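Local coordinates for DNA-binding protein reb1 (Schizosaccharomyces pombe, PDB 5EYB), which binds specific DNA sites in ribosomal RNA gene enhancers and promoters and upstream of many other genes, and takes part in terminating transcription by RNA polymerase I, at residues A[110-120]-A[137-148]; A[227-235]-A[320-328]. All blocks are in the same frame, centred on the assembly; numbering follows the deposited sequence.

Interaction 1 (A[110-120]-A[137-148]). With nucleotides of chain B.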
loop_
_atom_site.group_PDB
_atom_site.type_symbol
_atom_site.label_atom_id
_atom_site.label_comp_id
_atom_site.label_asym_id
_atom_site.label_seq_id
_atom_site.Cartn_x
_atom_site.Cartn_y
_atom_site.Cartn_z
ATOM N N GLU A 110 24.018 -8.927 16.817
ATOM C CA GLU A 110 23.670 -9.654 18.033
ATOM C C GLU A 110 23.301 -11.103 17.736
ATOM O O GLU A 110 23.715 -12.015 18.455
ATOM C CB GLU A 110 22.516 -8.963 18.760
ATOM C CG GLU A 110 22.905 -7.669 19.444
ATOM C CD GLU A 110 23.833 -7.891 20.619
ATOM O OE1 GLU A 110 23.419 -8.561 21.590
ATOM O OE2 GLU A 110 24.979 -7.397 20.570
ATOM N N VAL A 111 22.520 -11.312 16.680
ATOM C CA VAL A 111 22.118 -12.659 16.284
ATOM C C VAL A 111 23.328 -13.478 15.858
ATOM O O VAL A 111 23.464 -14.645 16.233
ATOM C CB VAL A 111 21.089 -12.639 15.137
ATOM C CG1 VAL A 111 20.846 -14.049 14.608
ATOM C CG2 VAL A 111 19.782 -12.020 15.611
ATOM N N HIS A 112 24.211 -12.858 15.080
ATOM C CA HIS A 112 25.432 -13.521 14.640
ATOM C C HIS A 112 26.335 -13.853 15.824
ATOM O O HIS A 112 26.994 -14.885 15.828
ATOM C CB HIS A 112 26.182 -12.657 13.621
ATOM N N ASN A 113 26.357 -12.981 16.828
ATOM C CA ASN A 113 27.120 -13.242 18.046
ATOM C C ASN A 113 26.493 -14.369 18.857
ATOM O O ASN A 113 27.188 -15.256 19.354
ATOM C CB ASN A 113 27.233 -11.972 18.897
ATOM C CG ASN A 113 28.207 -10.971 18.315
ATOM O OD1 ASN A 113 28.578 -11.054 17.141
ATOM N ND2 ASN A 113 28.632 -10.019 19.133
ATOM N N PHE A 114 25.169 -14.338 18.963
ATOM C CA PHE A 114 24.428 -15.340 19.723
ATOM C C PHE A 114 24.488 -16.706 19.045
ATOM O O PHE A 114 24.524 -17.738 19.714
ATOM C CB PHE A 114 22.972 -14.900 19.907
ATOM C CG PHE A 114 22.135 -15.871 20.693
ATOM C CD1 PHE A 114 22.116 -15.830 22.078
ATOM C CD2 PHE A 114 21.359 -16.819 20.048
ATOM C CE1 PHE A 114 21.344 -16.720 22.801
ATOM C CE2 PHE A 114 20.588 -17.711 20.768
ATOM C CZ PHE A 114 20.581 -17.659 22.145
ATOM N N ILE A 115 24.495 -16.704 17.717
ATOM C CA ILE A 115 24.546 -17.947 16.957
ATOM C C ILE A 115 25.936 -18.596 16.981
ATOM O O ILE A 115 26.031 -19.821 17.020
ATOM C CB ILE A 115 24.121 -17.728 15.495
ATOM N N MET A 116 26.999 -17.783 16.935
ATOM C CA MET A 116 28.380 -18.277 17.028
ATOM C C MET A 116 28.596 -18.871 18.414
ATOM O O MET A 116 29.242 -19.910 18.573
ATOM C CB MET A 116 29.400 -17.155 16.738
ATOM C CG MET A 116 29.467 -16.712 15.261
ATOM S SD MET A 116 29.897 -18.035 14.112
ATOM C CE MET A 116 31.624 -18.330 14.540
ATOM N N ASP A 117 28.042 -18.199 19.416
ATOM C CA ASP A 117 28.006 -18.752 20.760
ATOM C C ASP A 117 26.972 -19.874 20.764
ATOM O O ASP A 117 26.089 -19.900 19.910
ATOM C CB ASP A 117 27.670 -17.670 21.793
ATOM C CG ASP A 117 28.045 -18.079 23.216
ATOM O OD1 ASP A 117 28.512 -17.213 23.990
ATOM O OD2 ASP A 117 27.865 -19.267 23.564
ATOM N N GLN A 118 27.107 -20.820 21.693
ATOM C CA GLN A 118 26.188 -21.957 21.807
ATOM C C GLN A 118 26.197 -22.876 20.579
ATOM O O GLN A 118 25.553 -23.922 20.585
ATOM C CB GLN A 118 24.761 -21.469 22.078
ATOM C CG GLN A 118 24.632 -20.622 23.328
ATOM C CD GLN A 118 23.243 -20.692 23.922
ATOM O OE1 GLN A 118 22.424 -21.517 23.514
ATOM N NE2 GLN A 118 22.968 -19.827 24.891
ATOM N N GLY A 119 26.925 -22.486 19.535
ATOM C CA GLY A 119 27.111 -23.322 18.363
ATOM C C GLY A 119 25.836 -23.691 17.631
ATOM O O GLY A 119 25.520 -24.870 17.463
ATOM N N TRP A 120 25.097 -22.679 17.195
ATOM C CA TRP A 120 23.879 -22.911 16.430
ATOM C C TRP A 120 24.036 -22.445 14.989
ATOM O O TRP A 120 24.890 -21.613 14.681
ATOM C CB TRP A 120 22.689 -22.197 17.074
ATOM C CG TRP A 120 22.234 -22.793 18.372
ATOM C CD1 TRP A 120 22.792 -23.848 19.033
ATOM C CD2 TRP A 120 21.119 -22.366 19.164
ATOM N NE1 TRP A 120 22.097 -24.103 20.190
ATOM C CE2 TRP A 120 21.064 -23.207 20.295
ATOM C CE3 TRP A 120 20.161 -21.353 19.030
ATOM C CZ2 TRP A 120 20.089 -23.068 21.283
ATOM C CZ3 TRP A 120 19.197 -21.216 20.012
ATOM C CH2 TRP A 120 19.168 -22.068 21.124
ATOM N N THR A 137 17.571 -19.406 27.044
ATOM C CA THR A 137 18.667 -18.813 26.286
ATOM C C THR A 137 18.139 -17.790 25.291
ATOM O O THR A 137 18.731 -16.729 25.104
ATOM C CB THR A 137 19.480 -19.875 25.526
ATOM O OG1 THR A 137 18.684 -20.426 24.470
ATOM C CG2 THR A 137 19.915 -20.989 26.464
ATOM N N ILE A 138 17.021 -18.120 24.651
ATOM C CA ILE A 138 16.374 -17.208 23.714
ATOM C C ILE A 138 15.761 -16.032 24.466
ATOM O O ILE A 138 15.853 -14.887 24.028
ATOM C CB ILE A 138 15.286 -17.924 22.885
ATOM C CG1 ILE A 138 15.932 -18.875 21.881
ATOM C CG2 ILE A 138 14.424 -16.924 22.141
ATOM C CD1 ILE A 138 16.832 -18.179 20.886
ATOM N N ARG A 139 15.149 -16.326 25.607
ATOM C CA ARG A 139 14.544 -15.302 26.450
ATOM C C ARG A 139 15.596 -14.310 26.935
ATOM O O ARG A 139 15.315 -13.121 27.102
ATOM C CB ARG A 139 13.827 -15.942 27.643
ATOM N N MET A 140 16.809 -14.806 27.155
ATOM C CA MET A 140 17.906 -13.965 27.611
ATOM C C MET A 140 18.492 -13.172 26.445
ATOM O O MET A 140 18.962 -12.047 26.619
ATOM C CB MET A 140 18.987 -14.812 28.286
ATOM C CG MET A 140 19.916 -14.016 29.188
ATOM S SD MET A 140 19.033 -13.186 30.524
ATOM C CE MET A 140 20.323 -12.125 31.173
ATOM N N PHE A 141 18.457 -13.767 25.255
ATOM C CA PHE A 141 18.905 -13.095 24.039
ATOM C C PHE A 141 18.091 -11.827 23.796
ATOM O O PHE A 141 18.647 -10.765 23.502
ATOM C CB PHE A 141 18.801 -14.039 22.836
ATOM C CG PHE A 141 18.766 -13.335 21.508
ATOM C CD1 PHE A 141 17.573 -13.185 20.815
ATOM C CD2 PHE A 141 19.926 -12.824 20.949
ATOM C CE1 PHE A 141 17.538 -12.538 19.592
ATOM C CE2 PHE A 141 19.897 -12.175 19.726
ATOM C CZ PHE A 141 18.703 -12.031 19.049
ATOM N N TYR A 142 16.773 -11.954 23.924
ATOM C CA TYR A 142 15.863 -10.822 23.802
ATOM C C TYR A 142 16.213 -9.701 24.780
ATOM O O TYR A 142 16.277 -8.533 24.398
ATOM C CB TYR A 142 14.421 -11.274 24.033
ATOM C CG TYR A 142 13.777 -11.953 22.845
ATOM C CD1 TYR A 142 13.961 -11.464 21.560
ATOM C CD2 TYR A 142 12.982 -13.084 23.010
ATOM C CE1 TYR A 142 13.370 -12.077 20.470
ATOM C CE2 TYR A 142 12.391 -13.706 21.926
ATOM C CZ TYR A 142 12.587 -13.198 20.659
ATOM O OH TYR A 142 12.002 -13.811 19.578
ATOM N N SER A 143 16.442 -10.073 26.036
ATOM C CA SER A 143 16.695 -9.116 27.110
ATOM C C SER A 143 17.875 -8.194 26.816
ATOM O O SER A 143 17.801 -6.985 27.039
ATOM C CB SER A 143 16.938 -9.852 28.428
ATOM O OG SER A 143 17.211 -8.937 29.472
ATOM N N ASN A 144 18.961 -8.770 26.315
ATOM C CA ASN A 144 20.152 -7.997 25.996
ATOM C C ASN A 144 19.960 -7.151 24.749
ATOM O O ASN A 144 20.439 -6.019 24.672
ATOM C CB ASN A 144 21.358 -8.921 25.825
ATOM C CG ASN A 144 22.035 -9.237 27.143
ATOM O OD1 ASN A 144 23.088 -8.682 27.461
ATOM N ND2 ASN A 144 21.428 -10.122 27.926
ATOM N N LEU A 145 19.249 -7.707 23.776
ATOM C CA LEU A 145 18.949 -6.993 22.545
ATOM C C LEU A 145 18.123 -5.742 22.824
ATOM O O LEU A 145 18.335 -4.705 22.201
ATOM C CB LEU A 145 18.209 -7.905 21.567
ATOM C CG LEU A 145 17.925 -7.319 20.184
ATOM C CD1 LEU A 145 19.215 -6.867 19.524
ATOM C CD2 LEU A 145 17.207 -8.336 19.316
ATOM N N TYR A 146 17.186 -5.841 23.762
ATOM C CA TYR A 146 16.337 -4.707 24.110
ATOM C C TYR A 146 17.160 -3.558 24.678
ATOM O O TYR A 146 16.846 -2.389 24.457
ATOM C CB TYR A 146 15.262 -5.113 25.121
ATOM C CG TYR A 146 14.333 -6.210 24.653
ATOM C CD1 TYR A 146 14.039 -6.379 23.305
ATOM C CD2 TYR A 146 13.751 -7.081 25.566
ATOM C CE1 TYR A 146 13.191 -7.384 22.883
ATOM C CE2 TYR A 146 12.906 -8.085 25.153
ATOM C CZ TYR A 146 12.628 -8.236 23.812
ATOM O OH TYR A 146 11.784 -9.242 23.404
ATOM N N LYS A 147 18.212 -3.894 25.417
ATOM C CA LYS A 147 19.038 -2.882 26.064
ATOM C C LYS A 147 19.848 -2.093 25.039
ATOM O O LYS A 147 20.128 -0.911 25.235
ATOM C CB LYS A 147 19.972 -3.523 27.094
ATOM N N LYS A 148 20.212 -2.747 23.941
ATOM C CA LYS A 148 21.018 -2.104 22.909
ATOM C C LYS A 148 20.147 -1.332 21.916
ATOM O O LYS A 148 20.656 -0.662 21.015
ATOM C CB LYS A 148 21.872 -3.142 22.180
ATOM C CG LYS A 148 22.812 -3.906 23.100
ATOM C CD LYS A 148 23.810 -4.741 22.317
ATOM C CE LYS A 148 24.700 -5.544 23.253
ATOM N NZ LYS A 148 23.917 -6.512 24.072
ATOM P P DG B 7 10.196 -11.025 25.962
ATOM O OP1 DG B 7 11.648 -11.110 25.699
ATOM O OP2 DG B 7 9.410 -9.929 25.356
ATOM O "O5'" DG B 7 9.515 -12.403 25.521
ATOM C "C5'" DG B 7 9.806 -13.595 26.241
ATOM C "C4'" DG B 7 8.652 -14.575 26.147
ATOM O "O4'" DG B 7 7.506 -14.028 26.843
ATOM C "C3'" DG B 7 8.190 -14.893 24.721
ATOM O "O3'" DG B 7 8.045 -16.292 24.550
ATOM C "C2'" DG B 7 6.850 -14.176 24.595
ATOM C "C1'" DG B 7 6.360 -14.128 26.036
ATOM N N9 DG B 7 5.520 -12.966 26.293
ATOM C C8 DG B 7 5.929 -11.657 26.394
ATOM N N7 DG B 7 4.951 -10.823 26.603
ATOM C C5 DG B 7 3.819 -11.626 26.633
ATOM C C6 DG B 7 2.461 -11.282 26.829
ATOM O O6 DG B 7 1.973 -10.158 27.017
ATOM N N1 DG B 7 1.632 -12.404 26.789
ATOM C C2 DG B 7 2.065 -13.692 26.586
ATOM N N2 DG B 7 1.117 -14.643 26.580
ATOM N N3 DG B 7 3.336 -14.029 26.404
ATOM C C4 DG B 7 4.154 -12.949 26.440
#

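Interaction 2 (A[227-235]-A[320-328])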
loop_
_atom_site.group_PDB
_atom_site.type_symbol
_atom_site.label_atom_id
_atom_site.label_comp_id
_atom_site.label_asym_id
_atom_site.label_seq_id
_atom_site.Cartn_x
_atom_site.Cartn_y
_atom_site.Cartn_z
ATOM N N SER A 227 -18.607 -0.112 -9.808
ATOM C CA SER A 227 -19.912 0.273 -10.327
ATOM C C SER A 227 -20.506 1.350 -9.429
ATOM O O SER A 227 -20.075 1.516 -8.289
ATOM C CB SER A 227 -20.850 -0.932 -10.410
ATOM O OG SER A 227 -21.240 -1.369 -9.120
ATOM N N LEU A 228 -21.487 2.084 -9.945
ATOM C CA LEU A 228 -22.156 3.121 -9.165
ATOM C C LEU A 228 -22.799 2.522 -7.921
ATOM O O LEU A 228 -22.788 3.127 -6.850
ATOM C CB LEU A 228 -23.215 3.835 -10.005
ATOM C CG LEU A 228 -23.930 5.008 -9.330
ATOM C CD1 LEU A 228 -23.003 6.206 -9.236
ATOM C CD2 LEU A 228 -25.211 5.370 -10.070
ATOM N N GLU A 229 -23.366 1.329 -8.081
ATOM C CA GLU A 229 -23.976 0.603 -6.975
ATOM C C GLU A 229 -22.930 0.255 -5.920
ATOM O O GLU A 229 -23.149 0.434 -4.720
ATOM C CB GLU A 229 -24.666 -0.666 -7.492
ATOM C CG GLU A 229 -25.201 -1.580 -6.402
ATOM C CD GLU A 229 -26.286 -0.927 -5.568
ATOM O OE1 GLU A 229 -27.066 -0.126 -6.128
ATOM O OE2 GLU A 229 -26.355 -1.208 -4.353
ATOM N N GLU A 230 -21.787 -0.234 -6.389
ATOM C CA GLU A 230 -20.685 -0.624 -5.522
ATOM C C GLU A 230 -20.172 0.556 -4.699
ATOM O O GLU A 230 -19.948 0.434 -3.496
ATOM C CB GLU A 230 -19.555 -1.220 -6.359
ATOM C CG GLU A 230 -18.772 -2.318 -5.669
ATOM C CD GLU A 230 -17.839 -3.038 -6.621
ATOM O OE1 GLU A 230 -17.829 -2.687 -7.819
ATOM O OE2 GLU A 230 -17.116 -3.954 -6.175
ATOM N N GLU A 231 -19.995 1.700 -5.354
ATOM C CA GLU A 231 -19.520 2.910 -4.687
ATOM C C GLU A 231 -20.557 3.471 -3.719
ATOM O O GLU A 231 -20.214 4.038 -2.680
ATOM C CB GLU A 231 -19.152 3.972 -5.723
ATOM C CG GLU A 231 -17.868 3.683 -6.473
ATOM C CD GLU A 231 -17.850 4.306 -7.850
ATOM O OE1 GLU A 231 -18.944 4.552 -8.401
ATOM O OE2 GLU A 231 -16.746 4.547 -8.381
ATOM N N THR A 232 -21.827 3.315 -4.073
ATOM C CA THR A 232 -22.917 3.782 -3.232
ATOM C C THR A 232 -23.006 2.919 -1.978
ATOM O O THR A 232 -23.205 3.429 -0.875
ATOM C CB THR A 232 -24.264 3.754 -3.978
ATOM O OG1 THR A 232 -24.125 4.405 -5.246
ATOM C CG2 THR A 232 -25.343 4.453 -3.165
ATOM N N GLN A 233 -22.854 1.610 -2.158
ATOM C CA GLN A 233 -22.878 0.676 -1.039
ATOM C C GLN A 233 -21.746 0.983 -0.062
ATOM O O GLN A 233 -21.925 0.907 1.154
ATOM C CB GLN A 233 -22.774 -0.768 -1.538
ATOM N N LEU A 234 -20.587 1.338 -0.610
ATOM C CA LEU A 234 -19.421 1.693 0.189
ATOM C C LEU A 234 -19.691 2.902 1.071
ATOM O O LEU A 234 -19.199 2.990 2.193
ATOM C CB LEU A 234 -18.218 1.977 -0.713
ATOM C CG LEU A 234 -16.950 2.422 0.017
ATOM C CD1 LEU A 234 -16.358 1.268 0.805
ATOM C CD2 LEU A 234 -15.938 2.987 -0.959
ATOM N N LEU A 235 -20.465 3.846 0.552
ATOM C CA LEU A 235 -20.799 5.038 1.316
ATOM C C LEU A 235 -21.822 4.734 2.404
ATOM O O LEU A 235 -21.854 5.394 3.440
ATOM C CB LEU A 235 -21.328 6.128 0.389
ATOM C CG LEU A 235 -20.308 6.608 -0.639
ATOM C CD1 LEU A 235 -20.937 7.579 -1.620
ATOM C CD2 LEU A 235 -19.135 7.243 0.083
ATOM N N ARG A 320 -12.666 12.241 -11.129
ATOM C CA ARG A 320 -13.805 11.372 -11.406
ATOM C C ARG A 320 -14.556 11.003 -10.128
ATOM O O ARG A 320 -15.760 11.230 -10.019
ATOM C CB ARG A 320 -13.345 10.104 -12.126
ATOM C CG ARG A 320 -14.475 9.177 -12.543
ATOM C CD ARG A 320 -13.937 7.872 -13.110
ATOM N NE ARG A 320 -15.003 7.000 -13.598
ATOM C CZ ARG A 320 -15.638 6.102 -12.850
ATOM N NH1 ARG A 320 -15.320 5.953 -11.572
ATOM N NH2 ARG A 320 -16.595 5.352 -13.383
ATOM N N ASP A 321 -13.836 10.457 -9.155
ATOM C CA ASP A 321 -14.453 9.994 -7.917
ATOM C C ASP A 321 -15.142 11.121 -7.145
ATOM O O ASP A 321 -16.127 10.887 -6.447
ATOM C CB ASP A 321 -13.407 9.309 -7.035
ATOM C CG ASP A 321 -12.914 8.001 -7.630
ATOM O OD1 ASP A 321 -13.744 7.249 -8.178
ATOM O OD2 ASP A 321 -11.697 7.726 -7.557
ATOM N N GLN A 322 -14.635 12.342 -7.279
ATOM C CA GLN A 322 -15.242 13.493 -6.613
ATOM C C GLN A 322 -16.586 13.867 -7.229
ATOM O O GLN A 322 -17.522 14.236 -6.520
ATOM C CB GLN A 322 -14.301 14.694 -6.654
ATOM C CG GLN A 322 -13.250 14.685 -5.563
ATOM C CD GLN A 322 -12.256 15.817 -5.708
ATOM O OE1 GLN A 322 -12.017 16.307 -6.810
ATOM N NE2 GLN A 322 -11.675 16.241 -4.593
ATOM N N MET A 323 -16.680 13.777 -8.550
ATOM C CA MET A 323 -17.932 14.064 -9.234
ATOM C C MET A 323 -18.946 12.969 -8.940
ATOM O O MET A 323 -20.130 13.246 -8.745
ATOM C CB MET A 323 -17.713 14.199 -10.741
ATOM C CG MET A 323 -16.486 15.011 -11.107
ATOM S SD MET A 323 -16.475 15.547 -12.822
ATOM C CE MET A 323 -17.765 16.777 -12.760
ATOM N N LEU A 324 -18.473 11.724 -8.906
ATOM C CA LEU A 324 -19.322 10.590 -8.554
ATOM C C LEU A 324 -19.855 10.752 -7.141
ATOM O O LEU A 324 -21.026 10.495 -6.878
ATOM C CB LEU A 324 -18.561 9.269 -8.674
ATOM C CG LEU A 324 -18.636 8.524 -10.007
ATOM C CD1 LEU A 324 -18.007 9.340 -11.111
ATOM C CD2 LEU A 324 -17.951 7.178 -9.897
ATOM N N PHE A 325 -18.983 11.179 -6.236
ATOM C CA PHE A 325 -19.373 11.429 -4.859
ATOM C C PHE A 325 -20.479 12.472 -4.793
ATOM O O PHE A 325 -21.451 12.313 -4.055
ATOM C CB PHE A 325 -18.167 11.885 -4.038
ATOM C CG PHE A 325 -18.480 12.144 -2.595
ATOM C CD1 PHE A 325 -18.715 11.095 -1.721
ATOM C CD2 PHE A 325 -18.538 13.440 -2.110
ATOM C CE1 PHE A 325 -19.004 11.332 -0.387
ATOM C CE2 PHE A 325 -18.826 13.685 -0.777
ATOM C CZ PHE A 325 -19.059 12.630 0.085
ATOM N N GLN A 326 -20.330 13.532 -5.581
ATOM C CA GLN A 326 -21.308 14.612 -5.601
ATOM C C GLN A 326 -22.637 14.153 -6.190
ATOM O O GLN A 326 -23.705 14.551 -5.726
ATOM C CB GLN A 326 -20.769 15.808 -6.386
ATOM C CG GLN A 326 -21.734 16.985 -6.456
ATOM C CD GLN A 326 -22.000 17.613 -5.099
ATOM O OE1 GLN A 326 -21.273 17.374 -4.134
ATOM N NE2 GLN A 326 -23.046 18.427 -5.020
ATOM N N PHE A 327 -22.561 13.313 -7.216
ATOM C CA PHE A 327 -23.758 12.780 -7.852
ATOM C C PHE A 327 -24.543 11.887 -6.891
ATOM O O PHE A 327 -25.774 11.917 -6.880
ATOM C CB PHE A 327 -23.388 12.007 -9.120
ATOM C CG PHE A 327 -24.573 11.476 -9.876
ATOM C CD1 PHE A 327 -25.663 12.286 -10.146
ATOM C CD2 PHE A 327 -24.587 10.170 -10.333
ATOM C CE1 PHE A 327 -26.749 11.801 -10.847
ATOM C CE2 PHE A 327 -25.669 9.681 -11.033
ATOM C CZ PHE A 327 -26.753 10.498 -11.291
ATOM N N ILE A 328 -23.830 11.102 -6.085
ATOM C CA ILE A 328 -24.462 10.235 -5.095
ATOM C C ILE A 328 -25.286 11.055 -4.106
ATOM O O ILE A 328 -26.444 10.735 -3.829
ATOM C CB ILE A 328 -23.423 9.399 -4.312
ATOM C CG1 ILE A 328 -22.629 8.493 -5.253
ATOM C CG2 ILE A 328 -24.108 8.558 -3.246
ATOM C CD1 ILE A 328 -23.474 7.482 -5.952
#

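Interaction 1 (A[110-120]-A[137-148])
F114 and F141 meet where helix segments 110-116 and 137-147 pack, 11.3 Å apart at their axes and running at 148°, a nearly antiparallel pair. Their rings meet obliquely, centroids 5.0 Å apart and planes at 48°, so the pair is neither a stack nor a T. A CH-pi contact adds to it: CB of F141 lies over one face of the F114 ring, 4.0 Å from its centroid. F114 carries its CG anti to the backbone N (chi1 -179°), which sends the ring toward T137 and I138, its CE1 near O of T137 and its CE2 against CD1 of I138.

The other apolar contacts flank this pair. CG2 of V111 touches CZ of F141 at 3.6 Å, while CD1 of I138 comes up at the edge of the W120 indole, 3.9 Å from CZ3.

A polar group packs at the same end without a hydrogen bond between the segments: the Q118 amide lies against CB and CG2 of T137.

Charge marks the far end, where E110 reaches K148. The salt bridge joins OE1 of E110 to NZ of K148 at 3.3 Å, weak as a hydrogen bond, and the lysine crosses the glutamate at a slant, its CD and CE against OE2.

A further polar bond leads to DNA: OH of Y146 donates to OP1 of DG7 of chain B at 3.0 Å. Both helices belong to the second Myb-associated domain. Helix 122-129 packs on them through F125, set edge-to-face with F141 and touched by V111, and helix 154-164 lies against L145, Y142 and Y146 through I157 and Y158.

Interaction 2 (A[227-235]-A[320-328])
I328 projects toward helix 228-235 and meets three of its side chains. Its CD1 lies 3.6 Å from CD1 of L228, the two side chains running antiparallel as they pass, and it also reaches OG1 of T232. The other branch, CG2, rests 3.7 Å from CD1 of L235. With CG1 anti to the carbonyl carbon (chi1 -61°), I328 divides its two branches between L228 and T232 on one hand and L235 on the other. CD2 of L235 then comes up at the edge of the F325 ring, 4.1 Å from CE1, and the ring of F327 makes a looser contact with L228.

Toward the start of helix 320-328 the chemistry turns polar. E231 extends beyond CG and lays its carboxylate against CD2 of L324. OE2 of E231 approaches the guanidinium of R320 near its plane, but the 3.8 Å to NH1 makes this a long salt bridge, with the two groups turned 43° apart. The same oxygen lies 4.0 Å from OD1 of D321, a proximity of like charges. NZ of K271 forms salt bridges with OE2 of E231 and OD1 of D321, and probably eases their repulsion.

The segment axes are inclined at 72°, with a closest approach of 10.8 Å. Helix 228-238 belongs to the second Myb-type helix-turn-helix repeat, and K271 comes from helix 265-275, within the predicted DNA-binding motif; the contact therefore joins this repeat to the more C-terminal helix 320-333.

Further out, S227 and E230 form a capping box at the start of helix 228-238: N of E230 donates to OG of S227 at 3.0 Å, and the return bond is weak. R263 and K222 hold the E230 carboxylate by salt bridges. W307 of helix 307-314 packs on R320, M323 and L324.

How the interactions relate
The contacts occur in series along the chain and on opposite sides of its centre, their own centres 54 Å apart and their nearest atoms about 37 Å apart; no helix is common to both. Each is partly buried. Interaction 1 joins near neighbours in sequence within one Myb-associated domain, whereas interaction 2 spans 84 intervening residues to connect a Myb repeat with a later helix. The steeper crossing in interaction 2 accompanies a smaller buried surface, 384 against 472 Å². The first interface combines an oblique aromatic pair with the long side chain of E110, whose salt-bridge partner is an exposed lysine; branched aliphatic chains dominate the second, where a buried glutamate enters a charge network.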